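PDB 2WTB: fatty acid multifunctional protein (atmfp2), which catalyses successive steps of peroxisomal fatty acid beta-oxidation during seed germination, combining enoyl-CoA hydratase and 3-hydroxyacyl-CoA dehydrogenase activities in one chain. Local coordinates for residues A330-Y336 against V479-K485; Y386-V392 against D412-P418; I430-K434 against V463-H467; Q442-V446 against H467-V472. All blocks are in the same frame, centred on the assembly; numbering follows the deposited sequence.

Contact 1 of 4, residues A330-Y336 against V479-K485; sequences ALILSNY and VGKKIKK
A330 touches the other segment through its carbonyl: I483 CG2 sits 3.8 Å from A330 O. The A330 methyl points toward the other segment and comes only marginally near K485, whose NZ bonds A454 O. L331 starts out away from I483 but swings CD2 back to 4.4 Å from I483 CG2, and its side chain also touches V315, I317 and V338. That ties the contact to the sheet of the Rossmann-type NAD-binding domain: helix 322-332 is the crossover between parallel strands 315-318 and 338-341, and here its C-terminal end meets that of helix 470-482. Both helices stop in Schellman motifs, with N335 and K484 as the positive-phi C-prime residues, and the two terminations face each other. S334, in the turn leading to N335, holds OG beside its own backbone N (chi1 -59°), which directs the hydroxyl at K482 O; the hydrogen bond is weak, at 3.4 Å. The same OG lies 3.5 Å from I483 CG2. Y336 closes the segment by crossing I483 and K482 at about a right angle. Its CE1 lies 3.8 Å from I483 CG2, so this one methyl is shared by A330, L331, S334 and Y336. At the far end of the ring, Y336 OH reaches the aliphatic root of K482, 3.4 Å from CB near the ring plane, and V479 CG2 closes in at 3.8 Å from the same oxygen.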
# COMPACT_ATOMS: atom_id res chain seq x y z
N ALA A 330 -7.22 -8.15 -14.74
CA ALA A 330 -7.31 -8.14 -13.28
C ALA A 330 -8.34 -9.15 -12.77
O ALA A 330 -8.13 -9.80 -11.75
CB ALA A 330 -7.63 -6.75 -12.78
N LEU A 331 -9.45 -9.26 -13.50
CA LEU A 331 -10.55 -10.13 -13.08
C LEU A 331 -10.22 -11.62 -13.21
O LEU A 331 -10.37 -12.37 -12.24
CB LEU A 331 -11.82 -9.79 -13.86
CG LEU A 331 -12.56 -8.51 -13.45
CD1 LEU A 331 -13.59 -8.11 -14.49
CD2 LEU A 331 -13.21 -8.68 -12.08
N ILE A 332 -9.80 -12.05 -14.39
CA ILE A 332 -9.45 -13.46 -14.60
C ILE A 332 -8.25 -13.88 -13.76
O ILE A 332 -8.13 -15.05 -13.38
CB ILE A 332 -9.17 -13.78 -16.09
CG1 ILE A 332 -8.03 -12.91 -16.62
CG2 ILE A 332 -10.43 -13.60 -16.92
CD1 ILE A 332 -7.67 -13.19 -18.06
N LEU A 333 -7.37 -12.94 -13.46
CA LEU A 333 -6.23 -13.20 -12.59
C LEU A 333 -6.71 -13.58 -11.19
O LEU A 333 -5.94 -14.11 -10.39
CB LEU A 333 -5.30 -11.99 -12.52
CG LEU A 333 -4.35 -11.78 -13.70
CD1 LEU A 333 -3.43 -10.59 -13.46
CD2 LEU A 333 -3.54 -13.04 -13.98
N SER A 334 -7.98 -13.30 -10.91
CA SER A 334 -8.59 -13.66 -9.63
C SER A 334 -9.73 -14.64 -9.83
O SER A 334 -10.77 -14.55 -9.17
CB SER A 334 -9.09 -12.40 -8.91
OG SER A 334 -8.03 -11.49 -8.67
N ASN A 335 -9.53 -15.60 -10.74
CA ASN A 335 -10.55 -16.58 -11.10
C ASN A 335 -11.97 -16.01 -11.24
O ASN A 335 -12.91 -16.49 -10.61
CB ASN A 335 -10.53 -17.80 -10.17
CG ASN A 335 -10.43 -17.43 -8.71
OD1 ASN A 335 -9.40 -16.94 -8.25
ND2 ASN A 335 -11.51 -17.67 -7.96
N TYR A 336 -12.10 -14.99 -12.08
CA TYR A 336 -13.41 -14.46 -12.45
C TYR A 336 -13.68 -14.76 -13.92
O TYR A 336 -12.96 -14.29 -14.80
CB TYR A 336 -13.47 -12.94 -12.24
CG TYR A 336 -13.79 -12.50 -10.83
CD1 TYR A 336 -12.85 -11.85 -10.05
CD2 TYR A 336 -15.05 -12.72 -10.29
CE1 TYR A 336 -13.14 -11.44 -8.77
CE2 TYR A 336 -15.36 -12.31 -9.00
CZ TYR A 336 -14.40 -11.67 -8.25
OH TYR A 336 -14.69 -11.26 -6.97
N VAL A 479 -15.54 -7.00 -4.29
CA VAL A 479 -14.85 -7.42 -5.50
C VAL A 479 -13.47 -6.77 -5.58
O VAL A 479 -12.49 -7.41 -5.95
CB VAL A 479 -15.66 -7.07 -6.76
CG1 VAL A 479 -14.76 -7.07 -7.98
CG2 VAL A 479 -16.80 -8.05 -6.94
N GLY A 480 -13.41 -5.49 -5.23
CA GLY A 480 -12.16 -4.76 -5.22
C GLY A 480 -11.12 -5.46 -4.37
O GLY A 480 -9.97 -5.61 -4.77
N LYS A 481 -11.53 -5.90 -3.18
CA LYS A 481 -10.64 -6.61 -2.27
C LYS A 481 -10.21 -7.95 -2.87
O LYS A 481 -9.06 -8.36 -2.72
CB LYS A 481 -11.32 -6.81 -0.91
CG LYS A 481 -10.43 -7.48 0.12
CD LYS A 481 -11.10 -7.51 1.49
CE LYS A 481 -10.19 -8.12 2.53
NZ LYS A 481 -10.80 -8.10 3.89
N LYS A 482 -11.15 -8.61 -3.54
CA LYS A 482 -10.88 -9.91 -4.15
C LYS A 482 -9.79 -9.82 -5.22
O LYS A 482 -9.07 -10.79 -5.46
CB LYS A 482 -12.16 -10.49 -4.76
CG LYS A 482 -13.29 -10.68 -3.77
CD LYS A 482 -12.93 -11.70 -2.70
CE LYS A 482 -14.12 -12.00 -1.81
NZ LYS A 482 -13.80 -13.03 -0.78
N ILE A 483 -9.68 -8.67 -5.87
CA ILE A 483 -8.70 -8.48 -6.93
C ILE A 483 -7.52 -7.62 -6.48
O ILE A 483 -6.99 -6.82 -7.24
CB ILE A 483 -9.33 -7.87 -8.20
CG1 ILE A 483 -10.02 -6.55 -7.88
CG2 ILE A 483 -10.31 -8.85 -8.83
CD1 ILE A 483 -10.68 -5.90 -9.08
N LYS A 484 -7.13 -7.80 -5.22
CA LYS A 484 -5.94 -7.16 -4.67
C LYS A 484 -5.88 -5.66 -4.93
O LYS A 484 -4.80 -5.09 -5.13
CB LYS A 484 -4.68 -7.84 -5.22
CG LYS A 484 -4.72 -9.36 -5.12
CD LYS A 484 -5.01 -9.81 -3.70
CE LYS A 484 -4.93 -11.33 -3.57
NZ LYS A 484 -5.88 -12.02 -4.48
N LYS A 485 -7.04 -5.01 -4.92
CA LYS A 485 -7.12 -3.57 -5.08
C LYS A 485 -7.45 -2.92 -3.74
O LYS A 485 -7.96 -3.57 -2.83
CB LYS A 485 -8.19 -3.21 -6.10
CG LYS A 485 -7.85 -3.55 -7.54
CD LYS A 485 -7.17 -2.38 -8.23
CE LYS A 485 -6.98 -2.65 -9.71
NZ LYS A 485 -5.94 -3.68 -9.97

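Contact 2 of 4, residues Y386-V392 against D412-P418; sequences YESFRDV and DLEKYCP
Y386 CB rests over one face of the Y416 ring, 3.7 Å from its centroid, and the K415 chain lies on the opposite face. Here the loop joining strands 380-383 and 394-397 of the Rossmann-type domain keys into the end of helix 403-416. The two tyrosine rings are nearly parallel (8°) but strongly offset, their centroids 5.1 Å apart; D412 CB makes a CH-pi contact over a face of the Y386 ring, 4.2 Å from its centroid. F389 drops into the interior, its ring covered on one face by Y386 CD1, with L413 CD2 4.0 Å from F389 CE2 and C417 SG in plane at its edge. On the outer side R390 bends at chi2 and folds back over the helix end, bringing NH2 to 3.6 Å from Y416 CD1. The guanidinium is tilted 68° to that ring, so this is no flat stack, and a salt bridge to E387, whose NE to OE2 hydrogen bond is weak, helps hold it. P418 is the second bump: it fills the hollow of the type I turn F389 to V392, presenting CG to the carbonyls of R390 and V392 and CD to F389 O at 3.2 Å.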
# COMPACT_ATOMS: atom_id res chain seq x y z
N TYR A 386 -25.06 -9.96 -27.21
CA TYR A 386 -25.52 -9.68 -25.85
C TYR A 386 -26.21 -10.88 -25.21
O TYR A 386 -26.42 -10.91 -24.00
CB TYR A 386 -26.48 -8.49 -25.85
CG TYR A 386 -25.81 -7.13 -25.83
CD1 TYR A 386 -24.98 -6.76 -24.78
CD2 TYR A 386 -26.02 -6.22 -26.86
CE1 TYR A 386 -24.37 -5.52 -24.76
CE2 TYR A 386 -25.42 -4.98 -26.85
CZ TYR A 386 -24.59 -4.63 -25.80
OH TYR A 386 -23.99 -3.40 -25.78
N GLU A 387 -26.57 -11.87 -26.03
CA GLU A 387 -27.30 -13.03 -25.53
C GLU A 387 -26.51 -13.81 -24.47
O GLU A 387 -27.06 -14.65 -23.77
CB GLU A 387 -27.70 -13.96 -26.68
CG GLU A 387 -28.82 -13.41 -27.55
CD GLU A 387 -30.08 -13.13 -26.76
OE1 GLU A 387 -30.85 -12.23 -27.17
OE2 GLU A 387 -30.31 -13.80 -25.73
N SER A 388 -25.22 -13.51 -24.37
CA SER A 388 -24.37 -14.16 -23.39
C SER A 388 -24.33 -13.36 -22.09
O SER A 388 -23.51 -13.63 -21.21
CB SER A 388 -22.95 -14.34 -23.95
OG SER A 388 -22.52 -13.17 -24.62
N PHE A 389 -25.22 -12.38 -21.98
CA PHE A 389 -25.30 -11.53 -20.79
C PHE A 389 -26.44 -11.98 -19.88
O PHE A 389 -26.63 -11.43 -18.80
CB PHE A 389 -25.50 -10.07 -21.19
CG PHE A 389 -24.26 -9.40 -21.71
CD1 PHE A 389 -23.53 -9.98 -22.73
CD2 PHE A 389 -23.83 -8.20 -21.18
CE1 PHE A 389 -22.39 -9.37 -23.22
CE2 PHE A 389 -22.70 -7.58 -21.66
CZ PHE A 389 -21.97 -8.16 -22.68
N ARG A 390 -27.19 -12.98 -20.34
CA ARG A 390 -28.33 -13.49 -19.58
C ARG A 390 -27.88 -14.18 -18.30
O ARG A 390 -28.70 -14.62 -17.50
CB ARG A 390 -29.13 -14.47 -20.43
CG ARG A 390 -29.58 -13.91 -21.77
CD ARG A 390 -30.59 -12.79 -21.57
NE ARG A 390 -31.20 -12.38 -22.84
CZ ARG A 390 -32.20 -11.52 -22.94
NH1 ARG A 390 -32.71 -10.96 -21.85
NH2 ARG A 390 -32.69 -11.21 -24.13
N ASP A 391 -26.56 -14.26 -18.10
CA ASP A 391 -26.01 -15.01 -16.99
C ASP A 391 -25.03 -14.17 -16.17
O ASP A 391 -24.53 -14.62 -15.14
CB ASP A 391 -25.30 -16.27 -17.52
CG ASP A 391 -25.02 -17.28 -16.43
OD1 ASP A 391 -25.72 -17.26 -15.40
OD2 ASP A 391 -24.09 -18.10 -16.61
N VAL A 392 -24.77 -12.95 -16.62
CA VAL A 392 -23.76 -12.10 -16.00
C VAL A 392 -24.23 -11.47 -14.70
O VAL A 392 -25.36 -10.99 -14.60
CB VAL A 392 -23.29 -10.99 -16.96
CG1 VAL A 392 -22.09 -10.26 -16.38
CG2 VAL A 392 -22.95 -11.58 -18.32
N ASP A 412 -29.14 -1.22 -23.56
CA ASP A 412 -29.02 -2.63 -23.93
C ASP A 412 -28.71 -3.49 -22.71
O ASP A 412 -29.27 -4.58 -22.54
CB ASP A 412 -27.94 -2.83 -24.99
CG ASP A 412 -28.30 -2.18 -26.32
OD1 ASP A 412 -29.49 -1.88 -26.53
OD2 ASP A 412 -27.39 -1.97 -27.14
N LEU A 413 -27.82 -2.99 -21.86
CA LEU A 413 -27.46 -3.70 -20.63
C LEU A 413 -28.71 -4.03 -19.82
O LEU A 413 -28.96 -5.18 -19.49
CB LEU A 413 -26.50 -2.87 -19.79
CG LEU A 413 -25.04 -2.82 -20.25
CD1 LEU A 413 -24.22 -1.95 -19.32
CD2 LEU A 413 -24.47 -4.23 -20.32
N GLU A 414 -29.49 -3.00 -19.52
CA GLU A 414 -30.72 -3.16 -18.76
C GLU A 414 -31.66 -4.15 -19.44
O GLU A 414 -32.49 -4.79 -18.79
CB GLU A 414 -31.42 -1.80 -18.60
CG GLU A 414 -32.72 -1.86 -17.83
CD GLU A 414 -33.46 -0.54 -17.87
OE1 GLU A 414 -33.94 -0.09 -16.81
OE2 GLU A 414 -33.55 0.06 -18.96
N LYS A 415 -31.52 -4.27 -20.76
CA LYS A 415 -32.40 -5.14 -21.54
C LYS A 415 -31.97 -6.61 -21.48
O LYS A 415 -32.77 -7.48 -21.14
CB LYS A 415 -32.46 -4.68 -22.99
CG LYS A 415 -33.39 -5.50 -23.87
CD LYS A 415 -33.32 -5.08 -25.33
CE LYS A 415 -33.76 -3.64 -25.51
NZ LYS A 415 -33.66 -3.21 -26.93
N TYR A 416 -30.71 -6.88 -21.80
CA TYR A 416 -30.22 -8.25 -21.93
C TYR A 416 -29.68 -8.85 -20.63
O TYR A 416 -29.41 -10.05 -20.56
CB TYR A 416 -29.15 -8.34 -23.02
CG TYR A 416 -29.63 -7.90 -24.39
CD1 TYR A 416 -30.31 -8.77 -25.23
CD2 TYR A 416 -29.39 -6.60 -24.84
CE1 TYR A 416 -30.75 -8.37 -26.47
CE2 TYR A 416 -29.83 -6.19 -26.09
CZ TYR A 416 -30.51 -7.08 -26.90
OH TYR A 416 -30.94 -6.67 -28.14
N CYS A 417 -29.53 -8.02 -19.61
CA CYS A 417 -28.97 -8.48 -18.33
C CYS A 417 -30.05 -8.94 -17.36
O CYS A 417 -31.22 -8.57 -17.49
CB CYS A 417 -28.12 -7.39 -17.68
SG CYS A 417 -26.49 -7.18 -18.40
N PRO A 418 -29.66 -9.76 -16.37
CA PRO A 418 -30.53 -10.14 -15.26
C PRO A 418 -30.86 -8.93 -14.39
O PRO A 418 -30.11 -7.95 -14.39
CB PRO A 418 -29.66 -11.13 -14.46
CG PRO A 418 -28.65 -11.63 -15.45
CD PRO A 418 -28.37 -10.48 -16.35

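Contact 3 of 4, residues I430-K434 against V463-H467; sequences IDLNK and VRTNH
L432 carries CG beside its backbone N (chi1 -82°), and a further turn at chi2 sends CD2 onto V463; N433, with CG placed likewise (chi1 -78°), swings its amide across to T465 and H467. The segments are short helix 432-435, on the way from strand 422-425 to strand 445-450 of the Rossmann-type sheet, and the last part of strand 459-464, which runs antiparallel to its neighbour 445-450. L432 CD2 packs 3.6 Å from V463 CG1 and also lies against the V463 carbonyl, so the start of the helix leans on the strand through this leucine. Farther out, N433 and T465 approach from opposite directions. The T465 methyl lodges against the end of the amide, with CG2 equally near OD1 and ND2 of N433 at 3.0 Å, a tight fit. With an alanine here in place of N433, the T465 methyl is likely to face a gap, and the H467 edge to lose its amide neighbour. The backbone N of N433 is held as well: D431 is the N-cap, its OD1 accepting from N433 N at 2.8 Å from above the carboxylate plane, and the same oxygen bonds N492 ND2. Amide and imidazole stand 85° apart, N433 ND2 meeting the ring edge 3.6 Å from H467 CD2.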
# COMPACT_ATOMS: atom_id res chain seq x y z
N ILE A 430 -17.52 11.43 -17.64
CA ILE A 430 -18.95 11.54 -17.87
C ILE A 430 -19.77 11.28 -16.61
O ILE A 430 -19.51 10.32 -15.87
CB ILE A 430 -19.41 10.61 -19.00
CG1 ILE A 430 -18.65 10.93 -20.29
CG2 ILE A 430 -20.91 10.73 -19.22
CD1 ILE A 430 -19.08 10.10 -21.48
N ASP A 431 -20.75 12.14 -16.37
CA ASP A 431 -21.65 12.02 -15.23
C ASP A 431 -22.42 10.70 -15.25
O ASP A 431 -23.18 10.43 -16.19
CB ASP A 431 -22.62 13.21 -15.22
CG ASP A 431 -23.72 13.07 -14.18
OD1 ASP A 431 -23.61 12.21 -13.28
OD2 ASP A 431 -24.71 13.83 -14.26
N LEU A 432 -22.23 9.89 -14.22
CA LEU A 432 -22.88 8.59 -14.12
C LEU A 432 -24.41 8.67 -14.26
O LEU A 432 -25.04 7.76 -14.79
CB LEU A 432 -22.51 7.89 -12.81
CG LEU A 432 -21.18 7.14 -12.76
CD1 LEU A 432 -20.02 8.04 -13.11
CD2 LEU A 432 -20.98 6.54 -11.38
N ASN A 433 -24.99 9.77 -13.79
CA ASN A 433 -26.44 9.94 -13.86
C ASN A 433 -26.98 10.10 -15.27
O ASN A 433 -28.14 9.77 -15.54
CB ASN A 433 -26.89 11.12 -12.98
CG ASN A 433 -26.92 10.76 -11.51
OD1 ASN A 433 -26.47 11.53 -10.66
ND2 ASN A 433 -27.45 9.58 -11.21
N LYS A 434 -26.15 10.60 -16.18
CA LYS A 434 -26.56 10.79 -17.56
C LYS A 434 -26.42 9.50 -18.38
O LYS A 434 -27.11 9.31 -19.37
CB LYS A 434 -25.78 11.93 -18.21
CG LYS A 434 -26.18 13.30 -17.71
CD LYS A 434 -25.35 14.40 -18.35
CE LYS A 434 -25.68 15.76 -17.75
NZ LYS A 434 -24.81 16.83 -18.31
N VAL A 463 -17.39 4.80 -7.49
CA VAL A 463 -18.16 6.03 -7.57
C VAL A 463 -19.65 5.78 -7.36
O VAL A 463 -20.31 5.18 -8.21
CB VAL A 463 -17.95 6.74 -8.93
CG1 VAL A 463 -18.71 8.05 -8.96
CG2 VAL A 463 -16.47 6.97 -9.18
N ARG A 464 -20.17 6.24 -6.23
CA ARG A 464 -21.58 6.07 -5.91
C ARG A 464 -22.36 7.30 -6.36
O ARG A 464 -21.80 8.39 -6.47
CB ARG A 464 -21.76 5.90 -4.40
CG ARG A 464 -21.89 7.22 -3.66
CD ARG A 464 -21.13 7.24 -2.35
NE ARG A 464 -21.92 6.72 -1.24
CZ ARG A 464 -21.78 7.12 0.02
NH1 ARG A 464 -20.89 8.06 0.32
NH2 ARG A 464 -22.53 6.60 0.98
N THR A 465 -23.65 7.12 -6.62
CA THR A 465 -24.51 8.25 -6.91
C THR A 465 -25.48 8.42 -5.75
O THR A 465 -25.34 7.76 -4.73
CB THR A 465 -25.32 8.05 -8.20
OG1 THR A 465 -24.47 7.47 -9.21
CG2 THR A 465 -25.84 9.38 -8.71
N ASN A 466 -26.45 9.32 -5.91
CA ASN A 466 -27.52 9.46 -4.94
C ASN A 466 -28.44 8.25 -5.00
O ASN A 466 -29.22 8.00 -4.08
CB ASN A 466 -28.34 10.73 -5.23
CG ASN A 466 -27.47 11.96 -5.38
OD1 ASN A 466 -27.63 12.74 -6.32
ND2 ASN A 466 -26.54 12.14 -4.45
N HIS A 467 -28.35 7.50 -6.10
CA HIS A 467 -29.25 6.39 -6.34
C HIS A 467 -28.60 5.03 -6.13
O HIS A 467 -29.28 4.05 -5.82
CB HIS A 467 -29.83 6.49 -7.76
CG HIS A 467 -30.43 7.82 -8.07
ND1 HIS A 467 -31.71 8.17 -7.70
CD2 HIS A 467 -29.92 8.91 -8.70
CE1 HIS A 467 -31.97 9.40 -8.10
NE2 HIS A 467 -30.90 9.87 -8.71

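Contact 4 of 4, residues Q442-V446 against H467-V472; sequences QDRIV and HTSAQV
T468 OG1 donates to I445 O at 3.0 Å, with the donor tilted only slightly from the carbonyl plane. The hydroxyl has a second partner, the backbone N of T465, so one side-chain oxygen bridges the start of strand 445-450 and the residue T465 just past strand 459-464. A valine in place of T468 would probably leave both I445 O and T465 N without this polar mate. D443 O is the second polar focus. S469 N points at it almost straight, 3.2 Å away with an N-H...O angle of 167°, and S469 OG adds a weak bond at 3.3 Å. S469 is the N-cap of helix 470-482: with OG between its backbone N and carbonyl carbon (chi1 72°), the same oxygen also receives a weak capping bond from V472 N. Beside this, D443 CA lies 3.4 Å from H467 O in a CA-H...O contact, so the backbones run very close here. Q442 packs its CB 3.7 Å from H467 CB, while its amide end turns away to T439 O. Inward the contact becomes apolar. V446 spreads its two methyls, CG1 to V472 CG1 at 3.9 Å and CG2 to T468 CG2 at the same distance; V472 also lies on I422, and V446 on L476. The arrangement belongs to the later half of the Rossmann-type NAD-binding domain, where the chain leaves strand 459-464, antiparallel to 445-450, and starts a capped helix that packs on the sheet.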
# COMPACT_ATOMS: atom_id res chain seq x y z
N GLN A 442 -31.36 3.00 -11.94
CA GLN A 442 -30.44 3.92 -11.28
C GLN A 442 -29.83 3.34 -10.01
O GLN A 442 -28.75 3.75 -9.59
CB GLN A 442 -31.14 5.25 -10.97
CG GLN A 442 -31.48 6.08 -12.19
CD GLN A 442 -32.60 5.48 -13.02
OE1 GLN A 442 -33.48 4.80 -12.50
NE2 GLN A 442 -32.58 5.75 -14.32
N ASP A 443 -30.52 2.38 -9.41
CA ASP A 443 -30.02 1.76 -8.18
C ASP A 443 -28.91 0.76 -8.48
O ASP A 443 -28.14 0.40 -7.59
CB ASP A 443 -31.16 1.07 -7.43
CG ASP A 443 -31.71 -0.11 -8.19
OD1 ASP A 443 -32.03 0.04 -9.39
OD2 ASP A 443 -31.83 -1.20 -7.58
N ARG A 444 -28.84 0.31 -9.73
CA ARG A 444 -27.87 -0.70 -10.13
C ARG A 444 -26.64 -0.10 -10.80
O ARG A 444 -25.65 -0.80 -11.05
CB ARG A 444 -28.51 -1.71 -11.08
CG ARG A 444 -29.42 -2.72 -10.42
CD ARG A 444 -29.75 -3.85 -11.38
NE ARG A 444 -30.72 -3.46 -12.39
CZ ARG A 444 -30.84 -4.04 -13.58
NH1 ARG A 444 -30.03 -5.03 -13.92
NH2 ARG A 444 -31.76 -3.63 -14.44
N ILE A 445 -26.70 1.19 -11.10
CA ILE A 445 -25.62 1.86 -11.82
C ILE A 445 -24.59 2.47 -10.86
O ILE A 445 -24.93 3.31 -10.03
CB ILE A 445 -26.15 2.93 -12.78
CG1 ILE A 445 -26.86 2.27 -13.97
CG2 ILE A 445 -25.01 3.82 -13.28
CD1 ILE A 445 -27.66 3.23 -14.81
N VAL A 446 -23.35 2.03 -11.00
CA VAL A 446 -22.27 2.47 -10.12
C VAL A 446 -20.99 2.72 -10.93
O VAL A 446 -20.88 2.27 -12.07
CB VAL A 446 -21.99 1.44 -9.01
CG1 VAL A 446 -21.42 0.16 -9.61
CG2 VAL A 446 -21.06 2.01 -7.95
N HIS A 467 -28.35 7.50 -6.10
CA HIS A 467 -29.25 6.39 -6.34
C HIS A 467 -28.60 5.03 -6.13
O HIS A 467 -29.28 4.05 -5.82
CB HIS A 467 -29.83 6.49 -7.76
CG HIS A 467 -30.43 7.82 -8.07
ND1 HIS A 467 -31.71 8.17 -7.70
CD2 HIS A 467 -29.92 8.91 -8.70
CE1 HIS A 467 -31.97 9.40 -8.10
NE2 HIS A 467 -30.90 9.87 -8.71
N THR A 468 -27.28 4.96 -6.30
CA THR A 468 -26.57 3.70 -6.10
C THR A 468 -26.99 3.07 -4.79
O THR A 468 -26.89 3.69 -3.73
CB THR A 468 -25.05 3.91 -6.09
OG1 THR A 468 -24.63 4.50 -7.33
CG2 THR A 468 -24.34 2.57 -5.91
N SER A 469 -27.47 1.83 -4.86
CA SER A 469 -27.91 1.12 -3.67
C SER A 469 -26.73 0.64 -2.83
O SER A 469 -25.71 0.22 -3.37
CB SER A 469 -28.80 -0.06 -4.05
OG SER A 469 -28.03 -1.10 -4.63
N ALA A 470 -26.88 0.71 -1.51
CA ALA A 470 -25.83 0.28 -0.60
C ALA A 470 -25.35 -1.13 -0.92
O ALA A 470 -24.15 -1.40 -0.86
CB ALA A 470 -26.31 0.36 0.84
N GLN A 471 -26.28 -2.01 -1.26
CA GLN A 471 -25.94 -3.41 -1.51
C GLN A 471 -25.01 -3.57 -2.71
O GLN A 471 -24.17 -4.47 -2.73
CB GLN A 471 -27.21 -4.25 -1.71
CG GLN A 471 -26.95 -5.69 -2.13
CD GLN A 471 -26.30 -6.51 -1.03
OE1 GLN A 471 -26.80 -6.57 0.09
NE2 GLN A 471 -25.20 -7.17 -1.36
N VAL A 472 -25.16 -2.71 -3.71
CA VAL A 472 -24.28 -2.74 -4.87
C VAL A 472 -22.88 -2.27 -4.49
O VAL A 472 -21.88 -2.83 -4.95
CB VAL A 472 -24.83 -1.89 -6.03
CG1 VAL A 472 -23.80 -1.77 -7.15
CG2 VAL A 472 -26.12 -2.49 -6.57

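From the N-terminal side, the chain leaves helix 322-332 at contact 1, whose partner at the end of helix 470-482 comes 143 residues later and closes a long loop; the other three contacts all nest within it. Contact 2 closes first, a short loop through strand 394-397 and helix 403-416, before contacts 3 and 4 open. Those two cross: 430-434 and 442-446 come in turn, then 463-467 closes contact 3 and 467-472 closes contact 4, sharing H467, with centres about 9 Å apart. Neighbouring strands 445-450 and 459-464 join them. Contact 2 touches contact 4 where P418 O lies 3.0 Å from R444 NH1. Helix 470-482 starts in contact 4 and ends in contact 1, so that one helix connects the two.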